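Local structure of glycosyl hydrolase, family 31/fibronectin type III domain protein (Clostridium perfringens, 4LKS) at residues S33-Y39 and I51-Y56; D71-N77 and T135-L141; R88-V92 and K155-A159. The protein probably attaches a family 31 glycoside hydrolase to galactose-bearing glycans through this beta-sandwich carbohydrate-binding module, which binds galactose. One frame throughout, in Å; residues are numbered along the deposited sequence.

Contact 1 of 3, residues S33-Y39 and I51-Y56. With GAL (beta-D-galactopyranose), chain D.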
loop_
_atom_site.group_PDB
_atom_site.type_symbol
_atom_site.label_atom_id
_atom_site.label_comp_id
_atom_site.label_asym_id
_atom_site.label_seq_id
_atom_site.Cartn_x
_atom_site.Cartn_y
_atom_site.Cartn_z
ATOM N N SER A 33 -10.677 7.445 -1.639
ATOM C CA SER A 33 -11.240 8.297 -0.608
ATOM C C SER A 33 -10.235 8.440 0.521
ATOM O O SER A 33 -9.239 7.703 0.573
ATOM C CB SER A 33 -12.559 7.724 -0.097
ATOM O OG SER A 33 -12.399 6.450 0.491
ATOM N N GLU A 34 -10.498 9.390 1.413
ATOM C CA GLU A 34 -9.645 9.670 2.558
ATOM C C GLU A 34 -10.560 10.036 3.721
ATOM O O GLU A 34 -11.561 10.724 3.532
ATOM C CB GLU A 34 -8.704 10.840 2.254
ATOM C CG GLU A 34 -7.718 10.597 1.109
ATOM C CD GLU A 34 -7.145 11.888 0.564
ATOM O OE1 GLU A 34 -7.873 12.603 -0.160
ATOM O OE2 GLU A 34 -5.978 12.207 0.871
ATOM N N ALA A 35 -10.223 9.569 4.917
ATOM C CA ALA A 35 -11.003 9.872 6.115
ATOM C C ALA A 35 -10.214 10.768 7.045
ATOM O O ALA A 35 -8.992 10.654 7.128
ATOM C CB ALA A 35 -11.361 8.605 6.842
ATOM N N ASP A 36 -10.920 11.639 7.759
ATOM C CA ASP A 36 -10.322 12.383 8.865
ATOM C C ASP A 36 -9.096 13.163 8.389
ATOM O O ASP A 36 -9.177 13.866 7.381
ATOM C CB ASP A 36 -9.997 11.417 10.007
ATOM C CG ASP A 36 -11.206 10.620 10.450
ATOM O OD1 ASP A 36 -12.328 11.170 10.385
ATOM O OD2 ASP A 36 -11.042 9.456 10.870
ATOM N N ARG A 37 -7.967 13.039 9.087
ATOM C CA ARG A 37 -6.725 13.652 8.601
ATOM C C ARG A 37 -5.753 12.594 8.087
ATOM O O ARG A 37 -4.548 12.830 7.972
ATOM C CB ARG A 37 -6.063 14.521 9.671
ATOM C CG ARG A 37 -6.937 15.676 10.125
ATOM C CD ARG A 37 -6.200 16.584 11.097
ATOM N NE ARG A 37 -7.132 17.453 11.811
ATOM C CZ ARG A 37 -7.822 17.070 12.880
ATOM N NH1 ARG A 37 -7.668 15.846 13.369
ATOM N NH2 ARG A 37 -8.656 17.916 13.473
ATOM N N ASP A 38 -6.308 11.436 7.750
ATOM C CA ASP A 38 -5.509 10.309 7.284
ATOM C C ASP A 38 -5.357 10.344 5.768
ATOM O O ASP A 38 -5.849 9.469 5.034
ATOM C CB ASP A 38 -6.112 9.004 7.790
ATOM C CG ASP A 38 -6.083 8.907 9.305
ATOM O OD1 ASP A 38 -5.257 9.604 9.940
ATOM O OD2 ASP A 38 -6.875 8.125 9.859
ATOM N N TYR A 39 -4.641 11.364 5.311
ATOM C CA TYR A 39 -4.542 11.693 3.899
ATOM C C TYR A 39 -3.661 10.711 3.134
ATOM O O TYR A 39 -2.805 10.038 3.715
ATOM C CB TYR A 39 -3.995 13.114 3.730
ATOM C CG TYR A 39 -4.787 14.153 4.491
ATOM C CD1 TYR A 39 -6.141 14.328 4.250
ATOM C CD2 TYR A 39 -4.174 14.959 5.440
ATOM C CE1 TYR A 39 -6.875 15.279 4.947
ATOM C CE2 TYR A 39 -4.899 15.913 6.137
ATOM C CZ TYR A 39 -6.247 16.060 5.881
ATOM O OH TYR A 39 -6.987 17.002 6.562
ATOM N N ILE A 51 -1.021 7.590 8.760
ATOM C CA ILE A 51 -1.644 6.638 7.851
ATOM C C ILE A 51 -2.527 7.303 6.823
ATOM O O ILE A 51 -3.084 8.377 7.064
ATOM C CB ILE A 51 -2.515 5.598 8.587
ATOM C CG1 ILE A 51 -3.706 6.267 9.279
ATOM C CG2 ILE A 51 -1.680 4.791 9.579
ATOM C CD1 ILE A 51 -4.683 5.279 9.888
ATOM N N TRP A 52 -2.631 6.669 5.662
ATOM C CA TRP A 52 -3.776 6.901 4.788
ATOM C C TRP A 52 -4.880 5.967 5.262
ATOM O O TRP A 52 -4.609 4.809 5.589
ATOM C CB TRP A 52 -3.425 6.589 3.330
ATOM C CG TRP A 52 -4.652 6.444 2.470
ATOM C CD1 TRP A 52 -5.609 7.391 2.247
ATOM C CD2 TRP A 52 -5.056 5.283 1.729
ATOM N NE1 TRP A 52 -6.587 6.894 1.420
ATOM C CE2 TRP A 52 -6.270 5.606 1.081
ATOM C CE3 TRP A 52 -4.510 4.006 1.546
ATOM C CZ2 TRP A 52 -6.952 4.694 0.262
ATOM C CZ3 TRP A 52 -5.189 3.097 0.721
ATOM C CH2 TRP A 52 -6.394 3.451 0.095
ATOM N N HIS A 53 -6.115 6.466 5.308
ATOM C CA HIS A 53 -7.272 5.649 5.661
ATOM C C HIS A 53 -8.405 6.057 4.735
ATOM O O HIS A 53 -8.659 7.248 4.549
ATOM C CB HIS A 53 -7.664 5.910 7.124
ATOM C CG HIS A 53 -8.575 4.881 7.725
ATOM N ND1 HIS A 53 -9.845 4.627 7.255
ATOM C CD2 HIS A 53 -8.412 4.079 8.810
ATOM C CE1 HIS A 53 -10.418 3.698 8.004
ATOM N NE2 HIS A 53 -9.569 3.356 8.957
ATOM N N SER A 54 -9.062 5.075 4.125
ATOM C CA SER A 54 -10.163 5.369 3.220
ATOM C C SER A 54 -11.418 5.696 4.037
ATOM O O SER A 54 -11.456 5.481 5.257
ATOM C CB SER A 54 -10.395 4.202 2.235
ATOM O OG SER A 54 -10.835 3.017 2.875
ATOM N N ALA A 55 -12.433 6.225 3.366
ATOM C CA ALA A 55 -13.663 6.640 4.050
ATOM C C ALA A 55 -14.381 5.450 4.677
ATOM O O ALA A 55 -14.313 4.331 4.168
ATOM C CB ALA A 55 -14.575 7.393 3.092
ATOM N N TYR A 56 -15.075 5.686 5.793
ATOM C CA TYR A 56 -15.677 4.585 6.540
ATOM C C TYR A 56 -17.110 4.858 6.980
ATOM O O TYR A 56 -17.576 4.318 7.987
ATOM C CB TYR A 56 -14.811 4.176 7.738
ATOM C CG TYR A 56 -14.457 5.281 8.711
ATOM C CD1 TYR A 56 -15.300 5.605 9.767
ATOM C CD2 TYR A 56 -13.259 5.967 8.597
ATOM C CE1 TYR A 56 -14.965 6.596 10.670
ATOM C CE2 TYR A 56 -12.916 6.955 9.486
ATOM C CZ TYR A 56 -13.771 7.273 10.518
ATOM O OH TYR A 56 -13.410 8.263 11.403
HETATM C C1 GAL D . -11.979 4.327 14.417
HETATM C C2 GAL D . -10.579 4.688 13.886
HETATM C C3 GAL D . -10.675 5.303 12.498
HETATM C C4 GAL D . -11.413 4.332 11.562
HETATM C C5 GAL D . -12.776 4.028 12.148
HETATM C C6 GAL D . -13.565 2.980 11.360
HETATM O O1 GAL D . -11.891 3.650 15.641
HETATM O O2 GAL D . -9.898 5.629 14.723
HETATM O O3 GAL D . -9.374 5.530 11.962
HETATM O O4 GAL D . -10.681 3.112 11.457
HETATM O O5 GAL D . -12.651 3.482 13.483
HETATM O O6 GAL D . -14.860 2.781 11.914
HETATM O O HOH W 1 -2.580 9.611 10.312
#
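The phenol of Tyr56 donates a short hydrogen bond to the carboxylate of Asp36, OH to OD2 at 2.7 Å, reaching the syn lone pair of that oxygen. The carboxylate lies at the edge of the ring, its plane turned 69° from it; over one face sits the galactose, with C5 above the ring centre, while the methyl of Ala35 packs obliquely against CE2 at 3.5 Å. CG of Tyr56 sits between its backbone N and carbonyl carbon (chi1 55°), which swings the ring back toward the 35–38 turn, a type II' turn.

The two segments are also tied by backbone bonds: Ala35 N reaches His53 O, and His53 N reaches Asp38 O at 3.0 Å. Two more bonds run from side chain to backbone. The indole NE1 of Trp52 meets Ser33 O at 2.9 Å, in the carbonyl plane and nearly in the ring plane, and Ser33 OG receives the N-H of Ala55 almost straight, at 173°. His53 is held in rotation by ND1, which donates to Ser54 O at 2.7 Å within the ring plane; NE2 is thereby turned to O4 of the sugar, also at 2.7 Å. A water joins Asp38 OD1 to Ile51 N. Arg84, Asn89 and Tyr156 complete the pocket, a galactose site formed by loops and the end of a short strand, at one end of a beta-sandwich of the F5/8 type C family.

Contact 2 of 3, residues D71-N77 and T135-L141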
loop_
_atom_site.group_PDB
_atom_site.type_symbol
_atom_site.label_atom_id
_atom_site.label_comp_id
_atom_site.label_asym_id
_atom_site.label_seq_id
_atom_site.Cartn_x
_atom_site.Cartn_y
_atom_site.Cartn_z
ATOM N N ASP A 71 9.519 9.853 -8.684
ATOM C CA ASP A 71 10.076 11.075 -9.278
ATOM C C ASP A 71 10.533 10.870 -10.726
ATOM O O ASP A 71 10.619 11.828 -11.503
ATOM C CB ASP A 71 11.211 11.635 -8.420
ATOM C CG ASP A 71 12.440 10.763 -8.444
ATOM O OD1 ASP A 71 12.336 9.570 -8.093
ATOM O OD2 ASP A 71 13.516 11.269 -8.818
ATOM N N LYS A 72 10.817 9.619 -11.080
ATOM C CA LYS A 72 11.135 9.217 -12.440
ATOM C C LYS A 72 10.712 7.761 -12.532
ATOM O O LYS A 72 10.264 7.189 -11.538
ATOM C CB LYS A 72 12.639 9.358 -12.711
ATOM C CG LYS A 72 13.520 8.590 -11.737
ATOM C CD LYS A 72 15.002 8.694 -12.109
ATOM C CE LYS A 72 15.874 8.149 -10.990
ATOM N NZ LYS A 72 17.095 7.476 -11.509
ATOM N N ALA A 73 10.828 7.161 -13.710
ATOM C CA ALA A 73 10.575 5.730 -13.842
ATOM C C ALA A 73 11.687 4.933 -13.174
ATOM O O ALA A 73 12.873 5.274 -13.292
ATOM C CB ALA A 73 10.449 5.332 -15.309
ATOM N N TYR A 74 11.297 3.868 -12.479
ATOM C CA TYR A 74 12.243 2.936 -11.878
ATOM C C TYR A 74 11.921 1.517 -12.302
ATOM O O TYR A 74 10.752 1.164 -12.501
ATOM C CB TYR A 74 12.163 2.977 -10.347
ATOM C CG TYR A 74 12.688 4.243 -9.717
ATOM C CD1 TYR A 74 11.872 5.354 -9.573
ATOM C CD2 TYR A 74 14.001 4.315 -9.256
ATOM C CE1 TYR A 74 12.347 6.516 -8.986
ATOM C CE2 TYR A 74 14.487 5.466 -8.670
ATOM C CZ TYR A 74 13.656 6.562 -8.539
ATOM O OH TYR A 74 14.139 7.715 -7.951
ATOM N N ASP A 75 12.947 0.681 -12.385
ATOM C CA ASP A 75 12.748 -0.753 -12.525
ATOM C C ASP A 75 12.414 -1.285 -11.138
ATOM O O ASP A 75 13.308 -1.432 -10.294
ATOM C CB ASP A 75 14.011 -1.436 -13.053
ATOM C CG ASP A 75 14.373 -1.007 -14.469
ATOM O OD1 ASP A 75 13.521 -0.431 -15.174
ATOM O OD2 ASP A 75 15.519 -1.281 -14.888
ATOM N N LEU A 76 11.125 -1.516 -10.891
ATOM C CA LEU A 76 10.651 -1.922 -9.563
ATOM C C LEU A 76 10.497 -3.424 -9.447
ATOM O O LEU A 76 10.042 -4.071 -10.391
ATOM C CB LEU A 76 9.278 -1.307 -9.275
ATOM C CG LEU A 76 9.153 0.213 -9.180
ATOM C CD1 LEU A 76 7.701 0.606 -8.958
ATOM C CD2 LEU A 76 10.006 0.752 -8.045
ATOM N N ASN A 77 10.838 -3.994 -8.289
ATOM C CA ASN A 77 10.528 -5.419 -8.103
ATOM C C ASN A 77 10.074 -5.837 -6.708
ATOM O O ASN A 77 9.943 -7.027 -6.414
ATOM C CB ASN A 77 11.660 -6.323 -8.597
ATOM C CG ASN A 77 12.963 -6.074 -7.882
ATOM O OD1 ASN A 77 12.989 -5.543 -6.779
ATOM N ND2 ASN A 77 14.065 -6.467 -8.516
ATOM N N THR A 135 10.385 -7.795 -12.241
ATOM C CA THR A 135 10.850 -6.430 -12.468
ATOM C C THR A 135 10.098 -5.723 -13.585
ATOM O O THR A 135 10.017 -6.228 -14.718
ATOM C CB THR A 135 12.351 -6.404 -12.789
ATOM O OG1 THR A 135 13.050 -7.146 -11.783
ATOM C CG2 THR A 135 12.866 -4.964 -12.813
ATOM N N ILE A 136 9.532 -4.569 -13.254
ATOM C CA ILE A 136 8.760 -3.789 -14.216
ATOM C C ILE A 136 9.093 -2.306 -14.067
ATOM O O ILE A 136 9.155 -1.768 -12.965
ATOM C CB ILE A 136 7.239 -4.068 -14.077
ATOM C CG1 ILE A 136 6.439 -3.306 -15.138
ATOM C CG2 ILE A 136 6.744 -3.758 -12.657
ATOM C CD1 ILE A 136 5.025 -3.867 -15.340
ATOM N N ASN A 137 9.358 -1.659 -15.195
ATOM C CA ASN A 137 9.687 -0.244 -15.215
ATOM C C ASN A 137 8.407 0.569 -15.058
ATOM O O ASN A 137 7.443 0.364 -15.790
ATOM C CB ASN A 137 10.391 0.080 -16.532
ATOM C CG ASN A 137 10.842 1.523 -16.622
ATOM O OD1 ASN A 137 10.235 2.332 -17.324
ATOM N ND2 ASN A 137 11.932 1.851 -15.929
ATOM N N ALA A 138 8.383 1.473 -14.080
ATOM C CA ALA A 138 7.152 2.167 -13.726
ATOM C C ALA A 138 7.438 3.501 -13.080
ATOM O O ALA A 138 8.394 3.633 -12.299
ATOM C CB ALA A 138 6.338 1.309 -12.764
ATOM N N GLN A 139 6.591 4.484 -13.373
ATOM C CA GLN A 139 6.624 5.747 -12.635
ATOM C C GLN A 139 5.379 5.903 -11.752
ATOM O O GLN A 139 5.302 6.790 -10.908
ATOM C CB GLN A 139 6.775 6.950 -13.574
ATOM C CG GLN A 139 6.946 8.255 -12.807
ATOM C CD GLN A 139 7.335 9.435 -13.670
ATOM O OE1 GLN A 139 7.294 9.369 -14.899
ATOM N NE2 GLN A 139 7.708 10.533 -13.021
ATOM N N TYR A 140 4.396 5.034 -11.956
ATOM C CA TYR A 140 3.188 5.055 -11.127
ATOM C C TYR A 140 2.866 3.645 -10.685
ATOM O O TYR A 140 2.983 2.691 -11.470
ATOM C CB TYR A 140 1.993 5.618 -11.917
ATOM C CG TYR A 140 2.239 6.989 -12.492
ATOM C CD1 TYR A 140 2.913 7.144 -13.706
ATOM C CD2 TYR A 140 1.797 8.124 -11.830
ATOM C CE1 TYR A 140 3.149 8.401 -14.235
ATOM C CE2 TYR A 140 2.028 9.379 -12.347
ATOM C CZ TYR A 140 2.701 9.509 -13.548
ATOM O OH TYR A 140 2.928 10.769 -14.055
ATOM N N LEU A 141 2.438 3.507 -9.434
ATOM C CA LEU A 141 1.976 2.226 -8.932
ATOM C C LEU A 141 0.642 2.442 -8.242
ATOM O O LEU A 141 0.527 3.288 -7.364
ATOM C CB LEU A 141 3.009 1.611 -7.964
ATOM C CG LEU A 141 2.679 0.205 -7.435
ATOM C CD1 LEU A 141 3.938 -0.672 -7.265
ATOM C CD2 LEU A 141 1.880 0.268 -6.128
HETATM O O HOH W 2 13.975 3.966 -16.039
#
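The amide of Asn137 and the carboxylate of Asp75 meet with their planes 73° apart, ND2 donating to OD1 at 2.9 Å from a position nearly in line with the C–O bond. On the other face of the sheet, the phenol of Tyr74 has Asp71 OD1 at its ring edge, in plane, and donates to the syn lone pair of that oxygen at 2.6 Å; this ties the ring back to the corner of the chain at Asp71 and Lys72. The strands carrying these groups, 73-77 and 135-138, are antiparallel neighbours in the four-stranded sheet of the beta-sandwich, and strand 129-138 is the outermost one on this side.

Tyr74 with Ala138 and Leu76 with Ile136 are hydrogen-bonded pairs, each closed by two N-H to O bonds, with Asp75 and Asn137 forming the non-hydrogen-bonded pair between them. The side chains alternate accordingly. Leu76 goes to the buried face, its CD1 4.1 Å from Ala138 CB and 4.3 Å from Leu141 CD1, and joins Phe164 there. Asp75 and Asn137 lie on the other, more polar face, where Thr135 CG2 rests on Asp75 CB at 3.7 Å.

At Gln139 the chain turns a corner into the other sheet, and Gln139 and Tyr140 together face Ser100 in a classic beta bulge. The extended Gln139 side chain runs along Lys72, and its NE2 is hydrogen-bonded to Leu70 O. On the polar face, a water donates to Ala73 O and accepts from Asn137 ND2 at 2.9 Å.

Contact 3 of 3, residues R88-V92 and K155-A159. With GAL (beta-D-galactopyranose), chain D.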
loop_
_atom_site.group_PDB
_atom_site.type_symbol
_atom_site.label_atom_id
_atom_site.label_comp_id
_atom_site.label_asym_id
_atom_site.label_seq_id
_atom_site.Cartn_x
_atom_site.Cartn_y
_atom_site.Cartn_z
ATOM N N ARG A 88 -5.963 -2.234 14.148
ATOM C CA ARG A 88 -6.111 -3.147 13.022
ATOM C C ARG A 88 -7.032 -2.575 11.958
ATOM O O ARG A 88 -7.197 -3.164 10.883
ATOM C CB ARG A 88 -6.663 -4.484 13.501
ATOM C CG ARG A 88 -7.951 -4.382 14.327
ATOM C CD ARG A 88 -9.211 -4.660 13.507
ATOM N NE ARG A 88 -10.426 -4.471 14.305
ATOM C CZ ARG A 88 -11.237 -5.453 14.695
ATOM N NH1 ARG A 88 -10.983 -6.710 14.354
ATOM N NH2 ARG A 88 -12.313 -5.178 15.420
ATOM N N ASN A 89 -7.636 -1.428 12.253
ATOM C CA ASN A 89 -8.625 -0.873 11.345
ATOM C C ASN A 89 -8.039 -0.500 9.990
ATOM O O ASN A 89 -7.252 0.450 9.863
ATOM C CB ASN A 89 -9.365 0.304 11.979
ATOM C CG ASN A 89 -10.514 -0.138 12.860
ATOM O OD1 ASN A 89 -10.716 -1.330 13.082
ATOM N ND2 ASN A 89 -11.263 0.827 13.384
ATOM N N GLY A 90 -8.435 -1.280 8.985
ATOM C CA GLY A 90 -7.998 -1.061 7.622
ATOM C C GLY A 90 -6.843 -1.937 7.185
ATOM O O GLY A 90 -6.376 -1.772 6.069
ATOM N N HIS A 91 -6.382 -2.854 8.039
ATOM C CA HIS A 91 -5.317 -3.791 7.652
ATOM C C HIS A 91 -5.678 -4.515 6.359
ATOM O O HIS A 91 -6.726 -5.162 6.272
ATOM C CB HIS A 91 -5.066 -4.824 8.749
ATOM C CG HIS A 91 -4.213 -4.326 9.874
ATOM N ND1 HIS A 91 -3.571 -5.179 10.743
ATOM C CD2 HIS A 91 -3.876 -3.071 10.256
ATOM C CE1 HIS A 91 -2.874 -4.474 11.617
ATOM N NE2 HIS A 91 -3.044 -3.193 11.344
ATOM N N VAL A 92 -4.822 -4.408 5.350
ATOM C CA VAL A 92 -5.118 -4.992 4.042
ATOM C C VAL A 92 -4.720 -6.466 4.015
ATOM O O VAL A 92 -3.587 -6.823 4.359
ATOM C CB VAL A 92 -4.383 -4.229 2.927
ATOM C CG1 VAL A 92 -4.570 -4.933 1.594
ATOM C CG2 VAL A 92 -4.889 -2.774 2.864
ATOM N N LYS A 155 -14.436 -3.148 4.452
ATOM C CA LYS A 155 -15.098 -1.889 4.135
ATOM C C LYS A 155 -14.131 -0.739 3.887
ATOM O O LYS A 155 -14.376 0.101 3.031
ATOM C CB LYS A 155 -16.089 -1.501 5.241
ATOM C CG LYS A 155 -17.183 -0.551 4.757
ATOM C CD LYS A 155 -16.960 0.872 5.244
ATOM C CE LYS A 155 -17.965 1.243 6.317
ATOM N NZ LYS A 155 -17.938 0.307 7.480
ATOM N N TYR A 156 -13.044 -0.694 4.654
ATOM C CA TYR A 156 -12.083 0.403 4.541
ATOM C C TYR A 156 -10.656 -0.126 4.631
ATOM O O TYR A 156 -10.410 -1.196 5.198
ATOM C CB TYR A 156 -12.339 1.480 5.611
ATOM C CG TYR A 156 -12.686 0.921 6.977
ATOM C CD1 TYR A 156 -11.697 0.472 7.854
ATOM C CD2 TYR A 156 -14.010 0.844 7.396
ATOM C CE1 TYR A 156 -12.027 -0.043 9.101
ATOM C CE2 TYR A 156 -14.338 0.334 8.636
ATOM C CZ TYR A 156 -13.353 -0.101 9.482
ATOM O OH TYR A 156 -13.712 -0.607 10.711
ATOM N N ALA A 157 -9.719 0.635 4.067
ATOM C CA ALA A 157 -8.313 0.245 4.052
ATOM C C ALA A 157 -7.474 1.334 4.698
ATOM O O ALA A 157 -7.831 2.513 4.669
ATOM C CB ALA A 157 -7.849 0.042 2.637
ATOM N N SER A 158 -6.339 0.935 5.257
ATOM C CA SER A 158 -5.366 1.904 5.742
ATOM C C SER A 158 -3.968 1.416 5.405
ATOM O O SER A 158 -3.772 0.249 5.076
ATOM C CB SER A 158 -5.511 2.141 7.246
ATOM O OG SER A 158 -5.341 0.945 7.987
ATOM N N ALA A 159 -3.008 2.324 5.468
ATOM C CA ALA A 159 -1.616 1.970 5.236
ATOM C C ALA A 159 -0.782 2.999 5.944
ATOM O O ALA A 159 -1.000 4.196 5.752
ATOM C CB ALA A 159 -1.304 1.990 3.754
HETATM C C1 GAL D . -11.979 4.327 14.417
HETATM C C2 GAL D . -10.579 4.688 13.886
HETATM C C3 GAL D . -10.675 5.303 12.498
HETATM C C4 GAL D . -11.413 4.332 11.562
HETATM C C5 GAL D . -12.776 4.028 12.148
HETATM C C6 GAL D . -13.565 2.980 11.360
HETATM O O1 GAL D . -11.891 3.650 15.641
HETATM O O2 GAL D . -9.898 5.629 14.723
HETATM O O3 GAL D . -9.374 5.530 11.962
HETATM O O4 GAL D . -10.681 3.112 11.457
HETATM O O5 GAL D . -12.651 3.482 13.483
HETATM O O6 GAL D . -14.860 2.781 11.914
#
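A type II turn from Arg88 to His91, closed by His91 N on Arg88 O, is fastened to the start of strand 158-166 and carries a galactose-binding asparagine at its second position. Its third residue, Gly90, adopts a positive phi of 98° and packs closely on segment 155-159: Gly90 CA lies 3.4 Å from Tyr156 O in a C-H···O contact, and Gly90 O receives the backbone N of Ser158 at 2.8 Å. The Ser158 hydroxyl adds a second tie, donating from OG to Asn89 O at 2.7 Å. With OG placed between its own backbone N and carbonyl carbon (chi1 59°), the hydroxyl stands up toward the turn. Asn89 O is gripped twice, since Arg84 NH1 also binds it.

Beyond the turn, Val92 CG2 touches Ala157 CB at 4.1 Å, and both side chains also pack on Ala145 of strand 140-148.

The Asn89 side chain passes the ring of Tyr156 with its amide plane 67° from the ring plane, CB 3.9 Å from CE1. Asp151 N holds OD1, which fixes the rotation of the amide and directs ND2 to the sugar. There ND2 donates to galactose O4 at 3.0 Å and makes a weak bond to the ring oxygen O5. Tyr156 contributes carbon rather than a polar bond to the sugar: CZ sits 3.6 Å from galactose C6, and its OH is hydrogen-bonded to Thr152 N. Such a pairing of a turn asparagine with an aromatic ring forms one wall of the galactose pocket in this CBM32 module.

In the fold
Contacts 1 and 3 lie on the same side of the chain centre, their own centres about 10 Å apart, and share the galactose. Strands 52-53 and 158-166 are neighbours, Trp52 O bonding to Ala159 N; just outside the strands Ser54 OG takes the N-H of Ala157, and the rings of His53 and Tyr156 meet. Every residue that touches across contact 3 is buried, whereas contact 1 is partly so, its turn lying at the surface. Contact 2 sits at the opposite end, about 25 Å between centres from either, on the same sheet. There regular strand pairing prevails, with a polar outer face and a hydrophobic inner one; the sugar end relies on turns, aromatic rings and side-chain bonds to backbone atoms.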